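Choline kinase (Streptococcus pneumoniae, PDB 4R78) probably transfers phosphate from ATP to choline, and binds AMP here within a protein-kinase-like fold. Local coordinates at residues A[200-203]-A[209-212]; A[85-90]-A[213-218]; A[135-140]-A[225-230]; A[53-58]-A[62-67]. One frame throughout, in Å; residues are numbered along the deposited sequence.

Interaction 1. Residues A[200-203]-A[209-212]; sequences ENFI and RLYL. With AMP (adenosine monophosphate), chain C.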
# COMPACT_ATOMS: atom_id res chain seq x y z
N GLU A 200 -3.57 6.93 5.45
CA GLU A 200 -3.91 6.10 6.61
C GLU A 200 -2.86 5.03 6.93
O GLU A 200 -2.98 4.31 7.92
CB GLU A 200 -5.32 5.49 6.48
CG GLU A 200 -5.50 4.45 5.37
CD GLU A 200 -5.95 5.05 4.04
OE1 GLU A 200 -6.49 4.29 3.21
OE2 GLU A 200 -5.76 6.27 3.81
N ASN A 201 -1.83 4.94 6.09
CA ASN A 201 -0.67 4.09 6.41
C ASN A 201 0.37 4.81 7.26
O ASN A 201 1.42 4.24 7.58
CB ASN A 201 -0.06 3.48 5.14
CG ASN A 201 -0.81 2.26 4.66
OD1 ASN A 201 -1.64 1.70 5.39
ND2 ASN A 201 -0.54 1.82 3.45
N PHE A 202 0.07 6.05 7.64
CA PHE A 202 0.87 6.76 8.63
C PHE A 202 0.08 6.84 9.92
O PHE A 202 -1.07 7.30 9.92
CB PHE A 202 1.23 8.17 8.13
CG PHE A 202 2.17 8.19 6.96
CD1 PHE A 202 3.55 8.27 7.16
CD2 PHE A 202 1.69 8.14 5.66
CE1 PHE A 202 4.43 8.30 6.08
CE2 PHE A 202 2.56 8.17 4.57
CZ PHE A 202 3.93 8.25 4.78
N ILE A 203 0.68 6.37 11.00
CA ILE A 203 0.03 6.41 12.31
C ILE A 203 0.98 7.00 13.34
O ILE A 203 2.19 6.78 13.28
CB ILE A 203 -0.54 5.03 12.76
CG1 ILE A 203 0.59 4.02 13.02
CG2 ILE A 203 -1.55 4.48 11.75
CD1 ILE A 203 0.18 2.83 13.87
N ARG A 209 5.91 9.76 18.05
CA ARG A 209 6.57 8.97 17.01
C ARG A 209 5.62 8.62 15.87
O ARG A 209 4.51 8.14 16.10
CB ARG A 209 7.17 7.69 17.60
CG ARG A 209 7.95 6.84 16.60
CD ARG A 209 8.64 5.67 17.29
NE ARG A 209 9.31 4.79 16.32
CZ ARG A 209 9.97 3.68 16.64
NH1 ARG A 209 10.07 3.28 17.91
NH2 ARG A 209 10.54 2.96 15.69
N LEU A 210 6.07 8.89 14.65
CA LEU A 210 5.30 8.60 13.46
C LEU A 210 5.77 7.30 12.83
O LEU A 210 6.96 7.11 12.59
CB LEU A 210 5.41 9.75 12.45
CG LEU A 210 4.50 9.71 11.22
CD1 LEU A 210 3.03 9.72 11.62
CD2 LEU A 210 4.81 10.89 10.30
N TYR A 211 4.82 6.41 12.56
CA TYR A 211 5.09 5.14 11.90
C TYR A 211 4.54 5.14 10.48
O TYR A 211 3.55 5.80 10.18
CB TYR A 211 4.44 3.99 12.67
CG TYR A 211 5.02 3.73 14.03
CD1 TYR A 211 6.14 2.92 14.19
CD2 TYR A 211 4.44 4.28 15.17
CE1 TYR A 211 6.68 2.66 15.44
CE2 TYR A 211 4.97 4.04 16.43
CZ TYR A 211 6.08 3.23 16.56
OH TYR A 211 6.61 2.98 17.81
N LEU A 212 5.22 4.41 9.60
CA LEU A 212 4.71 4.07 8.28
C LEU A 212 4.47 2.56 8.27
O LEU A 212 5.40 1.78 8.47
CB LEU A 212 5.69 4.50 7.19
CG LEU A 212 5.39 4.09 5.74
CD1 LEU A 212 3.98 4.49 5.31
CD2 LEU A 212 6.42 4.68 4.80
P AMP C . -5.07 0.73 6.74
O1P AMP C . -4.93 0.15 5.36
O2P AMP C . -6.44 1.28 7.05
O3P AMP C . -3.93 1.62 7.16
O5' AMP C . -4.94 -0.54 7.73
C5' AMP C . -4.35 -0.39 9.02
C4' AMP C . -5.18 0.55 9.87
O4' AMP C . -5.32 0.02 11.19
C3' AMP C . -4.52 1.91 10.01
O3' AMP C . -5.16 2.88 9.17
C2' AMP C . -4.65 2.27 11.47
O2' AMP C . -5.78 3.11 11.69
C1' AMP C . -4.89 0.96 12.19
N9 AMP C . -3.64 0.48 12.85
C8 AMP C . -2.63 -0.18 12.24
N7 AMP C . -1.64 -0.48 13.11
C5 AMP C . -2.01 -0.01 14.31
C6 AMP C . -1.42 0.01 15.67
N6 AMP C . -0.21 -0.55 15.90
N1 AMP C . -2.12 0.60 16.66
C2 AMP C . -3.33 1.16 16.44
N3 AMP C . -3.92 1.18 15.23
C4 AMP C . -3.33 0.63 14.14
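Phe202 and Ile203 pair with Leu212 and Tyr211 in the short antiparallel hairpin that follows the catalytic-loop region of this protein-kinase-like fold and lines one wall of the AMP pocket. Ile203 and Tyr211 form the hydrogen-bonded pair. Tyr211 N gives Ile203 O a nearly straight bond (2.8 Å, 173°), and Ile203 N returns one to Tyr211 O (3.0 Å). Phe202 and Leu212 make the neighbouring non-hydrogen-bonded pair, with their side chains on the face turned from the nucleotide. There Leu212 swings CG anti to its own N (chi1 173°), which lays CD1 over one face of the Phe202 ring, 3.9 Å from the centroid, as a CH-pi contact. Leu210 CD1 packs on Ile203 O at 3.5 Å, and Ile129 of helix 126-137 adjoins both Phe202 and Leu210. On the other face, Ile203 CG1 rests against Tyr211 CB at 3.9 Å. With chi1 at 67°, CG1 lies between N and the carbonyl carbon, and Ile203 CD1 is carried over the adenine, 3.6 Å from AMP C5. Just before the strand, Glu200 O accepts a hydrogen bond from AMP O3' (2.9 Å). Asn201 OD1 lies 2.9 Å from AMP O3P, while its ND2 is held by Asp196 O, which fixes the turn of the amide. The hairpin thus presents AMP with an apolar side chain for the base and a carbonyl that binds the ribose O3', and Asn201 is placed like the metal-binding asparagine of related kinases.

Interaction 2. Residues A[85-90]-A[213-218]; sequences ELLKDL and IDWEYS. With AMP (adenosine monophosphate), chain C.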
# COMPACT_ATOMS: atom_id res chain seq x y z
N GLU A 85 11.50 -8.41 7.95
CA GLU A 85 12.72 -8.60 8.75
C GLU A 85 13.91 -7.79 8.21
O GLU A 85 14.78 -7.39 8.98
CB GLU A 85 13.06 -10.10 8.93
CG GLU A 85 13.45 -10.84 7.68
CD GLU A 85 13.37 -12.36 7.81
OE1 GLU A 85 13.38 -13.02 6.76
OE2 GLU A 85 13.28 -12.90 8.94
N LEU A 86 13.90 -7.53 6.90
CA LEU A 86 14.93 -6.69 6.29
C LEU A 86 14.74 -5.22 6.65
O LEU A 86 15.72 -4.52 6.94
CB LEU A 86 14.93 -6.88 4.77
CG LEU A 86 15.82 -5.95 3.93
CD1 LEU A 86 17.29 -5.99 4.38
CD2 LEU A 86 15.71 -6.28 2.46
N LEU A 87 13.50 -4.75 6.64
CA LEU A 87 13.22 -3.33 6.86
C LEU A 87 13.14 -2.92 8.33
O LEU A 87 13.09 -1.73 8.64
CB LEU A 87 11.93 -2.92 6.14
CG LEU A 87 11.98 -2.89 4.61
CD1 LEU A 87 10.57 -2.83 4.05
CD2 LEU A 87 12.82 -1.72 4.12
N LYS A 88 13.13 -3.91 9.22
CA LYS A 88 12.89 -3.67 10.65
C LYS A 88 13.78 -2.58 11.25
O LYS A 88 13.29 -1.72 11.98
CB LYS A 88 13.00 -4.96 11.47
CG LYS A 88 12.54 -4.78 12.91
CD LYS A 88 12.79 -6.01 13.76
CE LYS A 88 12.41 -5.76 15.21
NZ LYS A 88 13.20 -4.65 15.82
N ASP A 89 15.08 -2.61 10.93
CA ASP A 89 16.02 -1.67 11.57
C ASP A 89 15.91 -0.22 11.10
O ASP A 89 16.60 0.65 11.64
CB ASP A 89 17.47 -2.19 11.55
CG ASP A 89 18.04 -2.34 10.15
OD1 ASP A 89 17.49 -1.75 9.20
OD2 ASP A 89 19.07 -3.04 10.01
N LEU A 90 15.05 0.04 10.12
CA LEU A 90 14.73 1.42 9.73
C LEU A 90 13.87 2.12 10.78
O LEU A 90 13.83 3.35 10.85
CB LEU A 90 14.02 1.47 8.37
CG LEU A 90 14.76 1.03 7.11
CD1 LEU A 90 13.91 1.33 5.88
CD2 LEU A 90 16.12 1.70 6.98
N ILE A 213 3.22 2.17 8.04
CA ILE A 213 2.79 0.77 8.22
C ILE A 213 2.31 0.14 6.92
O ILE A 213 2.28 0.79 5.88
CB ILE A 213 1.68 0.66 9.31
CG1 ILE A 213 0.39 1.34 8.83
CG2 ILE A 213 2.19 1.21 10.64
CD1 ILE A 213 -0.83 0.98 9.64
N ASP A 214 1.96 -1.14 7.01
CA ASP A 214 1.32 -1.89 5.92
C ASP A 214 2.18 -1.97 4.66
O ASP A 214 1.84 -1.42 3.61
CB ASP A 214 -0.10 -1.38 5.66
CG ASP A 214 -1.08 -1.79 6.76
OD1 ASP A 214 -0.69 -2.50 7.71
OD2 ASP A 214 -2.26 -1.40 6.65
N TRP A 215 3.29 -2.68 4.80
CA TRP A 215 4.27 -2.84 3.74
C TRP A 215 4.00 -4.05 2.84
O TRP A 215 4.91 -4.53 2.17
CB TRP A 215 5.67 -2.94 4.37
CG TRP A 215 6.10 -1.67 5.05
CD1 TRP A 215 5.64 -1.18 6.24
CD2 TRP A 215 7.07 -0.74 4.58
NE1 TRP A 215 6.27 0.01 6.54
CE2 TRP A 215 7.15 0.30 5.53
CE3 TRP A 215 7.88 -0.68 3.43
CZ2 TRP A 215 8.01 1.40 5.37
CZ3 TRP A 215 8.73 0.41 3.28
CH2 TRP A 215 8.79 1.42 4.25
N GLU A 216 2.75 -4.51 2.79
CA GLU A 216 2.39 -5.71 2.02
C GLU A 216 2.74 -5.65 0.53
O GLU A 216 2.91 -6.69 -0.10
CB GLU A 216 0.91 -6.06 2.17
CG GLU A 216 0.55 -6.71 3.50
CD GLU A 216 0.79 -5.81 4.70
OE1 GLU A 216 0.40 -4.62 4.64
OE2 GLU A 216 1.39 -6.29 5.69
N TYR A 217 2.82 -4.44 -0.02
CA TYR A 217 3.12 -4.27 -1.44
C TYR A 217 4.58 -3.91 -1.70
O TYR A 217 4.98 -3.77 -2.86
CB TYR A 217 2.19 -3.23 -2.06
CG TYR A 217 0.74 -3.64 -2.00
CD1 TYR A 217 0.19 -4.48 -2.97
CD2 TYR A 217 -0.09 -3.20 -0.96
CE1 TYR A 217 -1.15 -4.87 -2.91
CE2 TYR A 217 -1.42 -3.58 -0.90
CZ TYR A 217 -1.94 -4.41 -1.87
OH TYR A 217 -3.27 -4.79 -1.81
N SER A 218 5.37 -3.79 -0.63
CA SER A 218 6.74 -3.30 -0.76
C SER A 218 7.57 -4.12 -1.75
O SER A 218 7.46 -5.35 -1.82
CB SER A 218 7.45 -3.19 0.61
OG SER A 218 7.78 -4.47 1.14
P AMP C . -5.07 0.73 6.74
O1P AMP C . -4.93 0.15 5.36
O2P AMP C . -6.44 1.28 7.05
O3P AMP C . -3.93 1.62 7.16
O5' AMP C . -4.94 -0.54 7.73
C5' AMP C . -4.35 -0.39 9.02
C4' AMP C . -5.18 0.55 9.87
O4' AMP C . -5.32 0.02 11.19
C3' AMP C . -4.52 1.91 10.01
O3' AMP C . -5.16 2.88 9.17
C2' AMP C . -4.65 2.27 11.47
O2' AMP C . -5.78 3.11 11.69
C1' AMP C . -4.89 0.96 12.19
N9 AMP C . -3.64 0.48 12.85
C8 AMP C . -2.63 -0.18 12.24
N7 AMP C . -1.64 -0.48 13.11
C5 AMP C . -2.01 -0.01 14.31
C6 AMP C . -1.42 0.01 15.67
N6 AMP C . -0.21 -0.55 15.90
N1 AMP C . -2.12 0.60 16.66
C2 AMP C . -3.33 1.16 16.44
N3 AMP C . -3.92 1.18 15.23
C4 AMP C . -3.33 0.63 14.14
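Leu87 of helix 77-87 meets Trp215 in the loop after strand 210-212, and the meeting is apolar. Leu87 CD1 reaches the six-membered ring obliquely, 3.5 Å from Trp215 CE3 and 3.8 Å from Trp215 CZ3. Its chi1 of -70° sets CG beside N and aims the branch across at the indole. Ile136 of helix 126-137 touches both side chains, and His194 meets the indole edge-to-face.

Hydrogen bonds hold each partner from its own side. Trp215 NE1 donates to Leu212 O, which fixes the rotation of the indole. Trp215 O takes Ser218 N (2.9 Å) and closes a type I turn that brings Ser218 CB to the indole edge, in its plane. Ser218 OG in turn bonds Glu80 and Asn83, which adds a polar tie between the loop and helix 77-87 beside the apolar one. Leu90 N bonds back to Leu87 O at 3.0 Å.

The ionic contacts belong to Lys106, which bridges Asp214 OD1 and Glu216 OE2. Toward the nucleotide, Asp214 OD2 lies 3.0 Å from AMP O5', and Ile213 CD1 approaches AMP C8 at 3.4 Å. By sequence and position, Asp214 probably corresponds to the DFG aspartate of protein kinases and helix 77-87 to their helix C. Apolar packing on one side and charge on the other imply a loop whose indole is seated in the core while Asp214 faces the nucleotide and Lys106 joins it to Glu216.

Interaction 3. Residues A[135-140]-A[225-230]; sequences TIHTSA and WDLAAL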
# COMPACT_ATOMS: atom_id res chain seq x y z
N THR A 135 14.45 8.03 3.97
CA THR A 135 14.99 6.88 4.70
C THR A 135 14.77 5.58 3.93
O THR A 135 15.70 4.77 3.79
CB THR A 135 14.38 6.78 6.12
OG1 THR A 135 14.84 7.88 6.92
CG2 THR A 135 14.77 5.47 6.80
N ILE A 136 13.56 5.37 3.43
CA ILE A 136 13.29 4.14 2.70
C ILE A 136 14.01 4.12 1.35
O ILE A 136 14.65 3.13 1.00
CB ILE A 136 11.77 3.78 2.58
CG1 ILE A 136 11.56 2.51 1.76
CG2 ILE A 136 10.97 4.92 2.00
CD1 ILE A 136 12.19 1.25 2.35
N HIS A 137 13.94 5.22 0.61
CA HIS A 137 14.52 5.23 -0.74
C HIS A 137 16.04 5.19 -0.79
O HIS A 137 16.60 4.76 -1.79
CB HIS A 137 13.96 6.39 -1.57
CG HIS A 137 12.48 6.33 -1.76
ND1 HIS A 137 11.72 7.44 -2.04
CD2 HIS A 137 11.62 5.29 -1.67
CE1 HIS A 137 10.45 7.08 -2.14
NE2 HIS A 137 10.36 5.78 -1.92
N THR A 138 16.69 5.62 0.29
CA THR A 138 18.15 5.59 0.38
C THR A 138 18.66 4.48 1.31
O THR A 138 19.83 4.48 1.70
CB THR A 138 18.72 6.93 0.88
OG1 THR A 138 18.32 7.16 2.23
CG2 THR A 138 18.26 8.09 -0.01
N SER A 139 17.79 3.53 1.66
CA SER A 139 18.13 2.48 2.62
C SER A 139 19.22 1.53 2.12
O SER A 139 19.86 0.85 2.93
CB SER A 139 16.89 1.67 2.99
OG SER A 139 16.53 0.80 1.92
N ALA A 140 19.41 1.49 0.80
CA ALA A 140 20.30 0.54 0.12
C ALA A 140 19.87 -0.92 0.30
O ALA A 140 20.60 -1.84 -0.08
CB ALA A 140 21.76 0.74 0.53
N TRP A 225 7.33 6.33 -8.06
CA TRP A 225 6.07 5.63 -7.80
C TRP A 225 5.54 6.02 -6.42
O TRP A 225 4.36 6.34 -6.26
CB TRP A 225 6.26 4.11 -7.88
CG TRP A 225 5.05 3.34 -7.45
CD1 TRP A 225 4.65 3.11 -6.16
CD2 TRP A 225 4.08 2.70 -8.29
NE1 TRP A 225 3.49 2.37 -6.15
CE2 TRP A 225 3.12 2.10 -7.44
CE3 TRP A 225 3.92 2.57 -9.68
CZ2 TRP A 225 2.02 1.38 -7.93
CZ3 TRP A 225 2.83 1.86 -10.17
CH2 TRP A 225 1.89 1.28 -9.29
N ASP A 226 6.42 5.97 -5.42
CA ASP A 226 6.03 6.31 -4.05
C ASP A 226 5.59 7.77 -3.93
O ASP A 226 4.60 8.07 -3.25
CB ASP A 226 7.16 6.01 -3.06
CG ASP A 226 7.18 4.57 -2.59
OD1 ASP A 226 6.30 3.77 -3.00
OD2 ASP A 226 8.08 4.24 -1.80
N LEU A 227 6.31 8.67 -4.59
CA LEU A 227 5.93 10.07 -4.57
C LEU A 227 4.57 10.29 -5.23
O LEU A 227 3.71 10.99 -4.68
CB LEU A 227 7.02 10.94 -5.21
CG LEU A 227 8.17 11.36 -4.29
CD1 LEU A 227 8.99 10.20 -3.74
CD2 LEU A 227 9.07 12.33 -5.00
N ALA A 228 4.35 9.65 -6.38
CA ALA A 228 3.06 9.70 -7.06
C ALA A 228 1.93 9.22 -6.15
O ALA A 228 0.88 9.86 -6.08
CB ALA A 228 3.09 8.89 -8.35
N ALA A 229 2.16 8.13 -5.43
CA ALA A 229 1.14 7.58 -4.53
C ALA A 229 0.82 8.52 -3.38
O ALA A 229 -0.36 8.78 -3.11
CB ALA A 229 1.56 6.21 -4.01
N LEU A 230 1.85 9.03 -2.71
CA LEU A 230 1.64 10.00 -1.63
C LEU A 230 0.80 11.18 -2.13
O LEU A 230 -0.21 11.54 -1.51
CB LEU A 230 2.98 10.50 -1.09
CG LEU A 230 2.90 11.45 0.10
CD1 LEU A 230 2.58 10.70 1.39
CD2 LEU A 230 4.20 12.22 0.24
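A buried histidine-carboxylate hydrogen bond, His137 to Asp226, joins two helices of the C-terminal lobe of this protein-kinase-like fold. His137 is the last helical residue of helix 126-137, and Asp226 lies in helix 223-233, placed like the helix-F aspartate that in protein kinases holds the catalytic-loop backbone. Consistent with this, Asp226 OD2 also accepts the backbone N-H of His194, and OD1 that of Ile195. His137 NE2 donates to Asp226 OD2 at 2.8 Å in an almost straight bond (174°). The acceptor sits in the imidazole plane, so the ring offers its edge, and the N-H meets the anti side of OD2, a little out of the carboxylate plane. Ring and carboxylate are turned 30° against each other. Setting CG beside the backbone N (chi1 -61°) sends the imidazole off the helix end toward its partner. On the opposite nitrogen, His137 ND1 is engaged by Tyr248 OH of helix 238-248, and the ring's rotation is therefore fixed from two sides. Three N-H donors converge on the carboxylate, an environment that would be expected to favour its ionised form. Asp226 CB also comes up to the ring edge, 3.4 Å from His137 NE2. Beyond His137 the chain leaves the helix, and Ser139 N bonds back to Ile136 O at 3.2 Å. Little else bridges the two helices at this point: Leu227 CD1 touches the imidazole at its edge, near its plane, 3.8 Å from His137 CE1.

Interaction 4. Residues A[53-58]-A[62-67]; sequences YLAKTT and YIVKFF. With AMP (adenosine monophosphate), chain C.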
# COMPACT_ATOMS: atom_id res chain seq x y z
N TYR A 53 -8.44 -5.99 11.68
CA TYR A 53 -9.10 -6.52 12.87
C TYR A 53 -8.34 -6.19 14.14
O TYR A 53 -7.11 -6.08 14.14
CB TYR A 53 -9.27 -8.04 12.77
CG TYR A 53 -10.11 -8.48 11.59
CD1 TYR A 53 -11.47 -8.73 11.73
CD2 TYR A 53 -9.53 -8.62 10.33
CE1 TYR A 53 -12.24 -9.12 10.64
CE2 TYR A 53 -10.29 -9.00 9.24
CZ TYR A 53 -11.64 -9.25 9.40
OH TYR A 53 -12.39 -9.63 8.32
N LEU A 54 -9.08 -6.04 15.24
CA LEU A 54 -8.50 -5.91 16.56
C LEU A 54 -8.76 -7.19 17.33
O LEU A 54 -9.91 -7.58 17.51
CB LEU A 54 -9.10 -4.70 17.29
CG LEU A 54 -8.71 -4.49 18.76
CD1 LEU A 54 -7.21 -4.24 18.90
CD2 LEU A 54 -9.50 -3.33 19.34
N ALA A 55 -7.69 -7.84 17.78
CA ALA A 55 -7.80 -9.06 18.55
C ALA A 55 -7.44 -8.79 20.00
O ALA A 55 -6.39 -8.23 20.30
CB ALA A 55 -6.89 -10.12 17.98
N LYS A 56 -8.33 -9.19 20.90
CA LYS A 56 -8.11 -9.02 22.32
C LYS A 56 -7.87 -10.36 22.99
O LYS A 56 -8.63 -11.31 22.79
CB LYS A 56 -9.27 -8.27 22.98
CG LYS A 56 -9.39 -6.82 22.53
CD LYS A 56 -10.53 -6.09 23.23
CE LYS A 56 -10.69 -4.68 22.68
NZ LYS A 56 -11.78 -3.93 23.36
N THR A 57 -6.78 -10.44 23.74
CA THR A 57 -6.45 -11.62 24.52
C THR A 57 -6.39 -11.21 25.99
O THR A 57 -6.53 -10.03 26.31
CB THR A 57 -5.10 -12.25 24.08
OG1 THR A 57 -4.02 -11.40 24.47
CG2 THR A 57 -5.06 -12.48 22.57
N THR A 58 -6.19 -12.19 26.88
CA THR A 58 -6.15 -11.94 28.33
C THR A 58 -5.32 -10.71 28.73
O THR A 58 -5.80 -9.84 29.46
CB THR A 58 -5.65 -13.18 29.09
OG1 THR A 58 -6.43 -14.33 28.71
CG2 THR A 58 -5.75 -12.98 30.60
N TYR A 62 -3.88 -7.07 19.86
CA TYR A 62 -3.12 -7.16 18.61
C TYR A 62 -3.89 -6.55 17.45
O TYR A 62 -5.11 -6.72 17.35
CB TYR A 62 -2.81 -8.61 18.26
CG TYR A 62 -1.95 -9.37 19.24
CD1 TYR A 62 -0.56 -9.25 19.22
CD2 TYR A 62 -2.53 -10.23 20.17
CE1 TYR A 62 0.23 -9.97 20.11
CE2 TYR A 62 -1.75 -10.95 21.06
CZ TYR A 62 -0.37 -10.82 21.03
OH TYR A 62 0.41 -11.52 21.91
N ILE A 63 -3.17 -5.85 16.58
CA ILE A 63 -3.71 -5.38 15.31
C ILE A 63 -3.44 -6.47 14.26
O ILE A 63 -2.32 -6.93 14.12
CB ILE A 63 -3.07 -4.03 14.89
CG1 ILE A 63 -3.57 -2.89 15.79
CG2 ILE A 63 -3.29 -3.73 13.41
CD1 ILE A 63 -5.06 -2.56 15.65
N VAL A 64 -4.50 -6.87 13.56
CA VAL A 64 -4.40 -7.95 12.59
C VAL A 64 -4.76 -7.46 11.19
O VAL A 64 -5.77 -6.78 10.99
CB VAL A 64 -5.31 -9.15 12.98
CG1 VAL A 64 -5.16 -10.29 11.99
CG2 VAL A 64 -4.98 -9.64 14.39
N LYS A 65 -3.90 -7.77 10.22
CA LYS A 65 -4.25 -7.55 8.82
C LYS A 65 -4.32 -8.88 8.08
O LYS A 65 -3.31 -9.56 7.90
CB LYS A 65 -3.29 -6.59 8.13
CG LYS A 65 -3.83 -6.09 6.80
CD LYS A 65 -2.95 -5.03 6.16
CE LYS A 65 -3.62 -4.49 4.90
NZ LYS A 65 -2.80 -3.43 4.23
N PHE A 66 -5.53 -9.26 7.69
CA PHE A 66 -5.78 -10.46 6.91
C PHE A 66 -5.76 -10.02 5.44
O PHE A 66 -6.77 -9.54 4.92
CB PHE A 66 -7.15 -11.03 7.29
CG PHE A 66 -7.35 -12.48 6.92
CD1 PHE A 66 -7.02 -12.96 5.65
CD2 PHE A 66 -7.92 -13.36 7.83
CE1 PHE A 66 -7.22 -14.30 5.32
CE2 PHE A 66 -8.13 -14.70 7.51
CZ PHE A 66 -7.78 -15.17 6.25
N PHE A 67 -4.60 -10.17 4.80
CA PHE A 67 -4.40 -9.64 3.44
C PHE A 67 -4.38 -10.75 2.38
O PHE A 67 -4.37 -10.46 1.18
CB PHE A 67 -3.09 -8.85 3.37
CG PHE A 67 -1.87 -9.69 3.64
CD1 PHE A 67 -1.32 -9.76 4.92
CD2 PHE A 67 -1.28 -10.44 2.62
CE1 PHE A 67 -0.20 -10.55 5.18
CE2 PHE A 67 -0.16 -11.23 2.87
CZ PHE A 67 0.37 -11.29 4.15
P AMP C . -5.07 0.73 6.74
O1P AMP C . -4.93 0.15 5.36
O2P AMP C . -6.44 1.28 7.05
O3P AMP C . -3.93 1.62 7.16
O5' AMP C . -4.94 -0.54 7.73
C5' AMP C . -4.35 -0.39 9.02
C4' AMP C . -5.18 0.55 9.87
O4' AMP C . -5.32 0.02 11.19
C3' AMP C . -4.52 1.91 10.01
O3' AMP C . -5.16 2.88 9.17
C2' AMP C . -4.65 2.27 11.47
O2' AMP C . -5.78 3.11 11.69
C1' AMP C . -4.89 0.96 12.19
N9 AMP C . -3.64 0.48 12.85
C8 AMP C . -2.63 -0.18 12.24
N7 AMP C . -1.64 -0.48 13.11
C5 AMP C . -2.01 -0.01 14.31
C6 AMP C . -1.42 0.01 15.67
N6 AMP C . -0.21 -0.55 15.90
N1 AMP C . -2.12 0.60 16.66
C2 AMP C . -3.33 1.16 16.44
N3 AMP C . -3.92 1.18 15.23
C4 AMP C . -3.33 0.63 14.14
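Tyr53, Ala55, Tyr62 and Val64 make the close-packed face of this strand pair, with helix 20-30 over Tyr53 and Ala55 and strand 105-109 beside Tyr62 and Val64. Tyr53 CB stands 4.1 Å from Val64 CB, and Ala55 CB nests 4.1 Å from Val64 CG2. Farther along, Thr57 CG2 meets the Tyr62 ring at its edge, in plane, 3.9 Å from CE2. Phe66 CB adds an oblique contact to the Tyr53 ring. Two hydrogen-bonded pairs, Tyr53 with Val64 and Ala55 with Tyr62, knit the backbones; the straightest bond runs from Ala55 N to Tyr62 O (2.8 Å, 175°). This is the hairpin of strands 52-57 and 61-66 in the five-stranded sheet of the N-terminal lobe of a kinase-like fold. Its short strand segments run at 138° to each other, a marked twist. The other face is sparser. Leu54, partly exposed, makes its single apolar side-chain contact, CD1 to Ile63 CD1 (4.2 Å), and exposed Lys56 starts away from segment 62-67. Ile63 turns instead to the nucleotide: with CG1 beside its N (chi1 -71°), it sets that carbon 3.6 Å from AMP C5. Lys65 NZ salt-bridges a bound MES sulfonate, with long, weak ion pairs to Asp214 and Glu216.

How the interactions relate
Interaction 4 comes first along the chain and belongs to the N-terminal sheet; the other three lie deeper. The centres of interactions 1 and 4 are about 18 Å apart without touching, yet AMP spans them: Ile203 and Ile63 lie over opposite faces of the adenine. Lys65 links interaction 4 to segment 213-218 of interaction 2. Interaction 1 runs directly into that segment, Asn201 O probably accepting from Ile213 N, with centres about 12 Å apart. Interactions 2 and 3 alternate their segments along the chain and meet at Ile136, which also packs on Leu90. Interaction 3, about 28 Å from interaction 4 centre to centre, reaches interaction 1 through Leu230 and Phe202. Contacts thus run from the nucleotide cleft to the helices of the C-terminal lobe.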